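Local structure of chitosanase (Gynuella sunshinyii YC6258, 6X2Q) at residues 15-20 and 229-234; 129-134 and 175-180; 190-195 and 205-210. The protein probably hydrolyses chitosan as a family 46 glycoside hydrolase, and binds a chain of glucosamine units in its cleft. All blocks are in the same frame, centred on the assembly; numbering follows the deposited sequence.

The chain starts with helix 5-20, whose last turns form the first half of interaction 1. That contact closes only at 229-234, 209 residues later, so the long loop it makes contains the other two. Interaction 2 joins the turn between helices 104-129 and 134-147 to the start of helix 177-193. Interaction 3 follows in series: the far end of helix 177-193 meets 205-210, the turn leading into helix 209-219. Interactions 1 and 3 touch, with F18 and T233 packing on R210 and G209. Interaction 2 stands apart from both. Together they tie the N-terminal helix, the helical core and the C-terminal hairpin.

Interaction 1 of 3, residues 15-20 and 229-234; sequences ISIFAN and IRISTW. Unlike the reference sequence in segment 15-20: A19 (reference Glu).
The last turns of helix 5-20 pass the end of strand 229-231 and the loop after it, with F18 and T233 nearest, their CA atoms 6.6 Å apart. The indole of W234 reaches the helix with its edge. NE1 of W234 lies 3.0 Å from F18 O, a hydrogen bond bent to 139° at the hydrogen. The oxygen is in the indole plane, but the donor sits well above the carbonyl plane. A second, weak bond runs from W234 NE1 to I17 O at 3.1 Å, so two carbonyls share one N-H. Methyl CG2 of T233 lies over one indole face, toward the rim. OG1 of T233 meets the edge of the F18 ring, 3.4 Å from CE1; it shares a hydrogen bond with S213 of helix 209-219. Beside this, I17, F18 and I231 pack as a buried apolar patch. I231 CG2 touches I17 CG2 at 3.7 Å and F18 CE1 at 4.1 Å. I17 holds CG2 anti to its backbone N, turned to I231. I17 also packs on F238 and L240 of strand 238-240, so the hairpin rests against the helix. The shared indole N-H thus links the N-terminal helix to the C-terminal part of the chain.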
loop_
_atom_site.group_PDB
_atom_site.type_symbol
_atom_site.label_atom_id
_atom_site.label_comp_id
_atom_site.label_asym_id
_atom_site.label_seq_id
_atom_site.Cartn_x
_atom_site.Cartn_y
_atom_site.Cartn_z
ATOM N N ILE A 15 5.127 -6.988 0.387
ATOM C CA ILE A 15 3.931 -6.227 0.726
ATOM C C ILE A 15 2.700 -7.100 0.590
ATOM O O ILE A 15 1.745 -6.994 1.374
ATOM C CB ILE A 15 3.844 -4.968 -0.153
ATOM C CG1 ILE A 15 5.016 -4.051 0.194
ATOM C CG2 ILE A 15 2.476 -4.268 -0.006
ATOM C CD1 ILE A 15 5.159 -2.872 -0.730
ATOM N N SER A 16 2.697 -7.978 -0.411
ATOM C CA SER A 16 1.605 -8.929 -0.530
ATOM C C SER A 16 1.508 -9.803 0.721
ATOM O O SER A 16 0.415 -10.022 1.257
ATOM C CB SER A 16 1.790 -9.768 -1.794
ATOM O OG SER A 16 0.664 -10.596 -1.998
ATOM N N ILE A 17 2.647 -10.291 1.215
ATOM C CA ILE A 17 2.651 -11.053 2.461
ATOM C C ILE A 17 2.188 -10.180 3.619
ATOM O O ILE A 17 1.376 -10.607 4.446
ATOM C CB ILE A 17 4.047 -11.646 2.723
ATOM C CG1 ILE A 17 4.337 -12.789 1.748
ATOM C CG2 ILE A 17 4.163 -12.134 4.172
ATOM C CD1 ILE A 17 5.802 -13.192 1.698
ATOM N N PHE A 18 2.680 -8.942 3.685
ATOM C CA PHE A 18 2.269 -8.031 4.743
ATOM C C PHE A 18 0.760 -7.960 4.843
ATOM O O PHE A 18 0.198 -7.998 5.942
ATOM C CB PHE A 18 2.833 -6.630 4.494
ATOM C CG PHE A 18 4.281 -6.486 4.847
ATOM C CD1 PHE A 18 4.969 -7.533 5.447
ATOM C CD2 PHE A 18 4.958 -5.310 4.568
ATOM C CE1 PHE A 18 6.306 -7.418 5.751
ATOM C CE2 PHE A 18 6.295 -5.178 4.883
ATOM C CZ PHE A 18 6.976 -6.233 5.487
ATOM N N ALA A 19 0.088 -7.877 3.707
ATOM C CA ALA A 19 -1.329 -7.567 3.684
ATOM C C ALA A 19 -2.211 -8.806 3.635
ATOM O O ALA A 19 -3.312 -8.789 4.186
ATOM C CB ALA A 19 -1.636 -6.670 2.486
ATOM N N ASN A 20 -1.758 -9.884 2.987
ATOM C CA ASN A 20 -2.614 -11.037 2.716
ATOM C C ASN A 20 -1.969 -12.370 3.067
ATOM O O ASN A 20 -2.543 -13.415 2.746
ATOM C CB ASN A 20 -3.024 -11.052 1.243
ATOM C CG ASN A 20 -3.811 -9.825 0.854
ATOM O OD1 ASN A 20 -3.608 -9.258 -0.218
ATOM N ND2 ASN A 20 -4.707 -9.390 1.743
ATOM N N ILE A 229 15.523 -13.367 1.439
ATOM C CA ILE A 229 14.815 -12.565 2.427
ATOM C C ILE A 229 13.791 -13.455 3.109
ATOM O O ILE A 229 12.980 -14.109 2.441
ATOM C CB ILE A 229 14.152 -11.329 1.800
ATOM C CG1 ILE A 229 15.227 -10.376 1.275
ATOM C CG2 ILE A 229 13.286 -10.613 2.836
ATOM C CD1 ILE A 229 14.686 -9.043 0.769
ATOM N N ARG A 230 13.849 -13.494 4.436
ATOM C CA ARG A 230 12.898 -14.236 5.252
ATOM C C ARG A 230 11.848 -13.263 5.774
ATOM O O ARG A 230 12.186 -12.278 6.440
ATOM C CB ARG A 230 13.616 -14.945 6.404
ATOM C CG ARG A 230 12.710 -15.807 7.275
ATOM C CD ARG A 230 13.126 -15.729 8.754
ATOM N NE ARG A 230 13.166 -17.049 9.377
ATOM C CZ ARG A 230 12.276 -17.492 10.260
ATOM N NH1 ARG A 230 11.262 -16.719 10.646
ATOM N NH2 ARG A 230 12.399 -18.715 10.756
ATOM N N ILE A 231 10.585 -13.521 5.443
ATOM C CA ILE A 231 9.449 -12.789 5.989
ATOM C C ILE A 231 8.550 -13.784 6.708
ATOM O O ILE A 231 8.163 -14.802 6.126
ATOM C CB ILE A 231 8.662 -12.052 4.888
ATOM C CG1 ILE A 231 9.566 -11.075 4.132
ATOM C CG2 ILE A 231 7.499 -11.299 5.502
ATOM C CD1 ILE A 231 10.057 -9.901 4.998
ATOM N N SER A 232 8.205 -13.490 7.969
ATOM C CA SER A 232 7.304 -14.367 8.718
ATOM C C SER A 232 6.311 -13.570 9.556
ATOM O O SER A 232 5.930 -13.998 10.651
ATOM C CB SER A 232 8.081 -15.332 9.616
ATOM O OG SER A 232 9.146 -14.674 10.265
ATOM N N THR A 233 5.885 -12.419 9.042
ATOM C CA THR A 233 4.983 -11.477 9.692
ATOM C C THR A 233 3.817 -12.133 10.423
ATOM O O THR A 233 3.474 -11.719 11.534
ATOM C CB THR A 233 4.435 -10.504 8.646
ATOM O OG1 THR A 233 5.521 -9.990 7.856
ATOM C CG2 THR A 233 3.678 -9.354 9.321
ATOM N N TRP A 234 3.203 -13.154 9.823
ATOM C CA TRP A 234 1.988 -13.752 10.371
ATOM C C TRP A 234 2.214 -15.158 10.907
ATOM O O TRP A 234 1.251 -15.922 11.044
ATOM C CB TRP A 234 0.886 -13.785 9.316
ATOM C CG TRP A 234 0.541 -12.453 8.750
ATOM C CD1 TRP A 234 0.948 -11.936 7.548
ATOM C CD2 TRP A 234 -0.304 -11.463 9.351
ATOM N NE1 TRP A 234 0.415 -10.681 7.371
ATOM C CE2 TRP A 234 -0.365 -10.370 8.457
ATOM C CE3 TRP A 234 -1.026 -11.396 10.555
ATOM C CZ2 TRP A 234 -1.121 -9.219 8.732
ATOM C CZ3 TRP A 234 -1.771 -10.251 10.828
ATOM C CH2 TRP A 234 -1.806 -9.177 9.922
#

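Interaction 2 of 3, residues 129-134 and 175-180; sequences LGAQMP and VDERRW
E177 OE2 is held by M133 N at 2.9 Å and by T136 OG1, where the turn between helices 104-129 and 134-147 meets helix 177-193. Q132 N gives a nearly straight bond to E177 OE1, 2.8 Å and 166°. Both N-H donors come from the syn side, tilted out of the carboxylate plane. The glutamate gets there by an extended chain, with CG anti to the backbone N (chi1 -171°). M133 approaches from the opposite direction. Its CG is 3.2 Å from E177 OE2, and its CE bends back to rest 3.7 Å from R178 CG. Deeper in, the methyls of L129 pack on the six-membered ring of W180, CD1 being 3.6 Å from CH2. The indole N-H of W180 is used by T164 of helix 156-167. The turn starts with a Schellman motif at G130, and M133 is the N-cap of helix 134-147. D176 caps helix 177-193 and pairs with R178, NH2 to OD2 at 3.3 Å. Replacing E177 by an alanine is likely to leave the N-H groups of Q132 and M133, and the hydroxyl of T136, without this partner, and the turn less firmly joined to helix 177-193. The two N-H groups and the start of helix 134-147 would be expected to stabilise the negative charge, which ties that start to helix 177-193.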
loop_
_atom_site.group_PDB
_atom_site.type_symbol
_atom_site.label_atom_id
_atom_site.label_comp_id
_atom_site.label_asym_id
_atom_site.label_seq_id
_atom_site.Cartn_x
_atom_site.Cartn_y
_atom_site.Cartn_z
ATOM N N LEU A 129 13.930 12.970 -0.548
ATOM C CA LEU A 129 14.630 12.731 0.708
ATOM C C LEU A 129 16.113 12.460 0.505
ATOM O O LEU A 129 16.884 12.518 1.474
ATOM C CB LEU A 129 14.013 11.546 1.448
ATOM C CG LEU A 129 12.626 11.737 2.070
ATOM C CD1 LEU A 129 12.032 10.376 2.406
ATOM C CD2 LEU A 129 12.739 12.601 3.302
ATOM N N GLY A 130 16.528 12.146 -0.720
ATOM C CA GLY A 130 17.869 11.634 -0.910
ATOM C C GLY A 130 18.040 10.199 -0.470
ATOM O O GLY A 130 19.170 9.733 -0.344
ATOM N N ALA A 131 16.942 9.476 -0.236
ATOM C CA ALA A 131 17.036 8.104 0.255
ATOM C C ALA A 131 17.625 7.193 -0.818
ATOM O O ALA A 131 17.212 7.233 -1.978
ATOM C CB ALA A 131 15.657 7.595 0.677
ATOM N N GLN A 132 18.574 6.345 -0.429
ATOM C CA GLN A 132 19.229 5.498 -1.402
ATOM C C GLN A 132 19.267 4.023 -1.040
ATOM O O GLN A 132 19.641 3.208 -1.894
ATOM C CB GLN A 132 20.655 6.006 -1.651
ATOM C CG GLN A 132 20.636 7.357 -2.359
ATOM C CD GLN A 132 21.961 7.735 -2.938
ATOM O OE1 GLN A 132 22.812 8.272 -2.241
ATOM N NE2 GLN A 132 22.151 7.465 -4.225
ATOM N N MET A 133 18.907 3.649 0.166
ATOM C CA MET A 133 18.910 2.229 0.471
ATOM C C MET A 133 17.617 1.598 -0.033
ATOM O O MET A 133 16.533 2.142 0.205
ATOM C CB MET A 133 19.070 1.995 1.972
ATOM C CG MET A 133 20.209 2.797 2.606
ATOM S SD MET A 133 20.537 2.298 4.318
ATOM C CE MET A 133 18.979 2.784 5.104
ATOM N N PRO A 134 17.689 0.475 -0.742
ATOM C CA PRO A 134 16.454 -0.191 -1.193
ATOM C C PRO A 134 15.430 -0.431 -0.084
ATOM O O PRO A 134 14.214 -0.337 -0.336
ATOM C CB PRO A 134 16.985 -1.501 -1.777
ATOM C CG PRO A 134 18.374 -1.134 -2.285
ATOM C CD PRO A 134 18.914 -0.146 -1.292
ATOM N N VAL A 175 21.894 13.582 7.354
ATOM C CA VAL A 175 21.385 12.692 8.394
ATOM C C VAL A 175 21.581 11.258 7.931
ATOM O O VAL A 175 21.150 10.890 6.831
ATOM C CB VAL A 175 19.898 12.970 8.690
ATOM C CG1 VAL A 175 19.355 11.921 9.673
ATOM C CG2 VAL A 175 19.675 14.391 9.217
ATOM N N ASP A 176 22.232 10.444 8.761
ATOM C CA ASP A 176 22.436 9.036 8.431
ATOM C C ASP A 176 21.105 8.384 8.071
ATOM O O ASP A 176 20.134 8.463 8.833
ATOM C CB ASP A 176 23.090 8.300 9.612
ATOM C CG ASP A 176 23.424 6.833 9.293
ATOM O OD1 ASP A 176 22.499 5.993 9.271
ATOM O OD2 ASP A 176 24.614 6.513 9.041
ATOM N N GLU A 177 21.066 7.732 6.902
ATOM C CA GLU A 177 19.794 7.252 6.374
ATOM C C GLU A 177 19.194 6.155 7.248
ATOM O O GLU A 177 17.966 6.047 7.338
ATOM C CB GLU A 177 19.951 6.751 4.943
ATOM C CG GLU A 177 18.607 6.444 4.291
ATOM C CD GLU A 177 18.730 5.968 2.863
ATOM O OE1 GLU A 177 19.632 6.450 2.135
ATOM O OE2 GLU A 177 17.927 5.093 2.474
ATOM N N ARG A 178 20.032 5.346 7.902
ATOM C CA ARG A 178 19.509 4.309 8.781
ATOM C C ARG A 178 18.831 4.915 9.997
ATOM O O ARG A 178 17.826 4.383 10.482
ATOM C CB ARG A 178 20.620 3.359 9.216
ATOM C CG ARG A 178 20.997 2.327 8.155
ATOM C CD ARG A 178 22.323 1.671 8.513
ATOM N NE ARG A 178 23.331 2.685 8.779
ATOM C CZ ARG A 178 24.557 2.399 9.209
ATOM N NH1 ARG A 178 24.896 1.133 9.433
ATOM N NH2 ARG A 178 25.435 3.371 9.428
ATOM N N ARG A 179 19.368 6.027 10.505
ATOM C CA ARG A 179 18.725 6.724 11.616
ATOM C C ARG A 179 17.378 7.303 11.184
ATOM O O ARG A 179 16.376 7.190 11.907
ATOM C CB ARG A 179 19.651 7.821 12.153
ATOM C CG ARG A 179 19.251 8.347 13.532
ATOM C CD ARG A 179 20.402 9.056 14.241
ATOM N NE ARG A 179 20.366 10.489 13.970
ATOM C CZ ARG A 179 19.589 11.352 14.617
ATOM N NH1 ARG A 179 18.806 10.925 15.596
ATOM N NH2 ARG A 179 19.602 12.644 14.294
ATOM N N TRP A 180 17.342 7.942 10.008
ATOM C CA TRP A 180 16.084 8.478 9.497
ATOM C C TRP A 180 15.063 7.368 9.318
ATOM O O TRP A 180 13.895 7.522 9.690
ATOM C CB TRP A 180 16.314 9.208 8.175
ATOM C CG TRP A 180 15.104 9.973 7.688
ATOM C CD1 TRP A 180 14.899 11.320 7.780
ATOM C CD2 TRP A 180 13.952 9.439 7.013
ATOM N NE1 TRP A 180 13.687 11.654 7.220
ATOM C CE2 TRP A 180 13.085 10.517 6.752
ATOM C CE3 TRP A 180 13.563 8.152 6.621
ATOM C CZ2 TRP A 180 11.846 10.349 6.119
ATOM C CZ3 TRP A 180 12.336 7.983 5.987
ATOM C CH2 TRP A 180 11.489 9.077 5.750
#

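Interaction 3 of 3, residues 190-195 and 205-210; sequences QVLRHP and SESTGR
R193 bends at chi2 (-128°), and this kink swings its guanidinium to T208. At T208 a chi1 of 56° puts OG1 between backbone N and carbonyl carbon and leaves CG2 anti to the carbonyl carbon, turned to the helix. The setting is the helical fold of family 46, of the lysozyme clan. Helix 177-193 ends here, short helix 201-205 follows, and a type I beta turn from S205 to T208 leads into helix 209-219. The backbones come close, with the CA atoms of R193 and S205 4.6 Å apart. T208 CG2 lies over one face of the guanidinium, offset toward its rim, 3.8 Å from R193 NH1. The same methyl is 3.8 Å from L192 CB, so it is wedged between two neighbours of the helix. S205 OG is at the guanidinium edge, in its plane. R193 NH1 gives only a weak bond to S205 O among these residues. On the inner side, the end of L192 meets S207. The hydroxyl of S207 is hydrogen-bonded to Q146 and to the carbonyl of W204. L192 also packs on Q146, H147 and W204. Q146 and W204 line the pocket for the bound glucosamine, and the side chain of L192 is about 7 Å from a bound sugar, so L192 and S207 are probably second-shell to the pocket. L192 CD1 ends 3.8 Å from S207 OG.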
loop_
_atom_site.group_PDB
_atom_site.type_symbol
_atom_site.label_atom_id
_atom_site.label_comp_id
_atom_site.label_asym_id
_atom_site.label_seq_id
_atom_site.Cartn_x
_atom_site.Cartn_y
_atom_site.Cartn_z
ATOM N N GLN A 190 3.639 3.871 15.616
ATOM C CA GLN A 190 2.823 4.677 16.519
ATOM C C GLN A 190 1.527 5.117 15.850
ATOM O O GLN A 190 0.469 5.148 16.496
ATOM C CB GLN A 190 3.613 5.894 16.995
ATOM C CG GLN A 190 4.613 5.580 18.101
ATOM C CD GLN A 190 5.709 6.620 18.210
ATOM O OE1 GLN A 190 5.519 7.785 17.856
ATOM N NE2 GLN A 190 6.867 6.203 18.697
ATOM N N VAL A 191 1.589 5.459 14.556
ATOM C CA VAL A 191 0.379 5.873 13.843
ATOM C C VAL A 191 -0.559 4.688 13.643
ATOM O O VAL A 191 -1.784 4.820 13.783
ATOM C CB VAL A 191 0.745 6.539 12.502
ATOM C CG1 VAL A 191 -0.446 6.581 11.535
ATOM C CG2 VAL A 191 1.365 7.944 12.699
ATOM N N LEU A 192 -0.015 3.517 13.304
ATOM C CA LEU A 192 -0.866 2.341 13.145
ATOM C C LEU A 192 -1.554 1.972 14.466
ATOM O O LEU A 192 -2.724 1.567 14.472
ATOM C CB LEU A 192 -0.045 1.170 12.601
ATOM C CG LEU A 192 0.384 1.279 11.114
ATOM C CD1 LEU A 192 1.309 0.114 10.683
ATOM C CD2 LEU A 192 -0.832 1.423 10.144
ATOM N N ARG A 193 -0.839 2.113 15.596
ATOM C CA ARG A 193 -1.426 1.823 16.902
ATOM C C ARG A 193 -2.410 2.900 17.331
ATOM O O ARG A 193 -3.373 2.605 18.048
ATOM C CB ARG A 193 -0.334 1.690 17.973
ATOM C CG ARG A 193 0.436 0.374 17.948
ATOM C CD ARG A 193 0.466 -0.321 19.319
ATOM N NE ARG A 193 1.241 -1.561 19.265
ATOM C CZ ARG A 193 0.836 -2.682 18.664
ATOM N NH1 ARG A 193 -0.358 -2.736 18.081
ATOM N NH2 ARG A 193 1.622 -3.759 18.652
ATOM N N HIS A 194 -2.184 4.149 16.926
ATOM C CA HIS A 194 -2.967 5.284 17.416
ATOM C C HIS A 194 -3.312 6.227 16.285
ATOM O O HIS A 194 -2.889 7.388 16.269
ATOM C CB HIS A 194 -2.208 6.017 18.521
ATOM C CG HIS A 194 -1.990 5.172 19.727
ATOM N ND1 HIS A 194 -0.733 4.833 20.182
ATOM C CD2 HIS A 194 -2.873 4.540 20.536
ATOM C CE1 HIS A 194 -0.853 4.053 21.240
ATOM N NE2 HIS A 194 -2.140 3.858 21.475
ATOM N N PRO A 195 -4.125 5.779 15.337
ATOM C CA PRO A 195 -4.454 6.645 14.201
ATOM C C PRO A 195 -5.411 7.758 14.604
ATOM O O PRO A 195 -6.261 7.595 15.482
ATOM C CB PRO A 195 -5.097 5.686 13.189
ATOM C CG PRO A 195 -5.529 4.490 13.980
ATOM C CD PRO A 195 -4.730 4.437 15.243
ATOM N N SER A 205 -4.132 -1.307 13.844
ATOM C CA SER A 205 -3.444 -1.801 15.030
ATOM C C SER A 205 -2.999 -3.254 14.861
ATOM O O SER A 205 -1.887 -3.619 15.254
ATOM C CB SER A 205 -4.346 -1.660 16.259
ATOM O OG SER A 205 -3.625 -2.033 17.416
ATOM N N GLU A 206 -3.842 -4.095 14.269
ATOM C CA GLU A 206 -3.479 -5.489 14.046
ATOM C C GLU A 206 -2.469 -5.676 12.915
ATOM O O GLU A 206 -2.086 -6.818 12.631
ATOM C CB GLU A 206 -4.737 -6.303 13.740
ATOM C CG GLU A 206 -5.751 -6.318 14.872
ATOM C CD GLU A 206 -6.725 -7.482 14.763
ATOM O OE1 GLU A 206 -6.383 -8.589 15.244
ATOM O OE2 GLU A 206 -7.827 -7.293 14.193
ATOM N N SER A 207 -2.043 -4.611 12.245
ATOM C CA SER A 207 -1.149 -4.750 11.104
ATOM C C SER A 207 0.286 -4.317 11.404
ATOM O O SER A 207 1.079 -4.166 10.474
ATOM C CB SER A 207 -1.692 -3.949 9.922
ATOM O OG SER A 207 -1.242 -2.600 10.000
ATOM N N THR A 208 0.645 -4.121 12.676
ATOM C CA THR A 208 1.945 -3.544 13.011
ATOM C C THR A 208 3.101 -4.520 12.839
ATOM O O THR A 208 4.258 -4.081 12.805
ATOM C CB THR A 208 1.962 -3.020 14.457
ATOM O OG1 THR A 208 1.596 -4.071 15.359
ATOM C CG2 THR A 208 1.008 -1.855 14.618
ATOM N N GLY A 209 2.831 -5.822 12.764
ATOM C CA GLY A 209 3.895 -6.774 12.494
ATOM C C GLY A 209 4.657 -6.463 11.216
ATOM O O GLY A 209 5.847 -6.778 11.102
ATOM N N ARG A 210 4.006 -5.813 10.252
ATOM C CA ARG A 210 4.710 -5.472 9.020
ATOM C C ARG A 210 5.795 -4.423 9.270
ATOM O O ARG A 210 6.853 -4.457 8.637
ATOM C CB ARG A 210 3.710 -4.994 7.959
ATOM C CG ARG A 210 3.193 -3.575 8.137
ATOM C CD ARG A 210 1.818 -3.436 7.480
ATOM N NE ARG A 210 1.947 -3.254 6.039
ATOM C CZ ARG A 210 0.937 -3.308 5.175
ATOM N NH1 ARG A 210 -0.308 -3.563 5.579
ATOM N NH2 ARG A 210 1.173 -3.104 3.893
#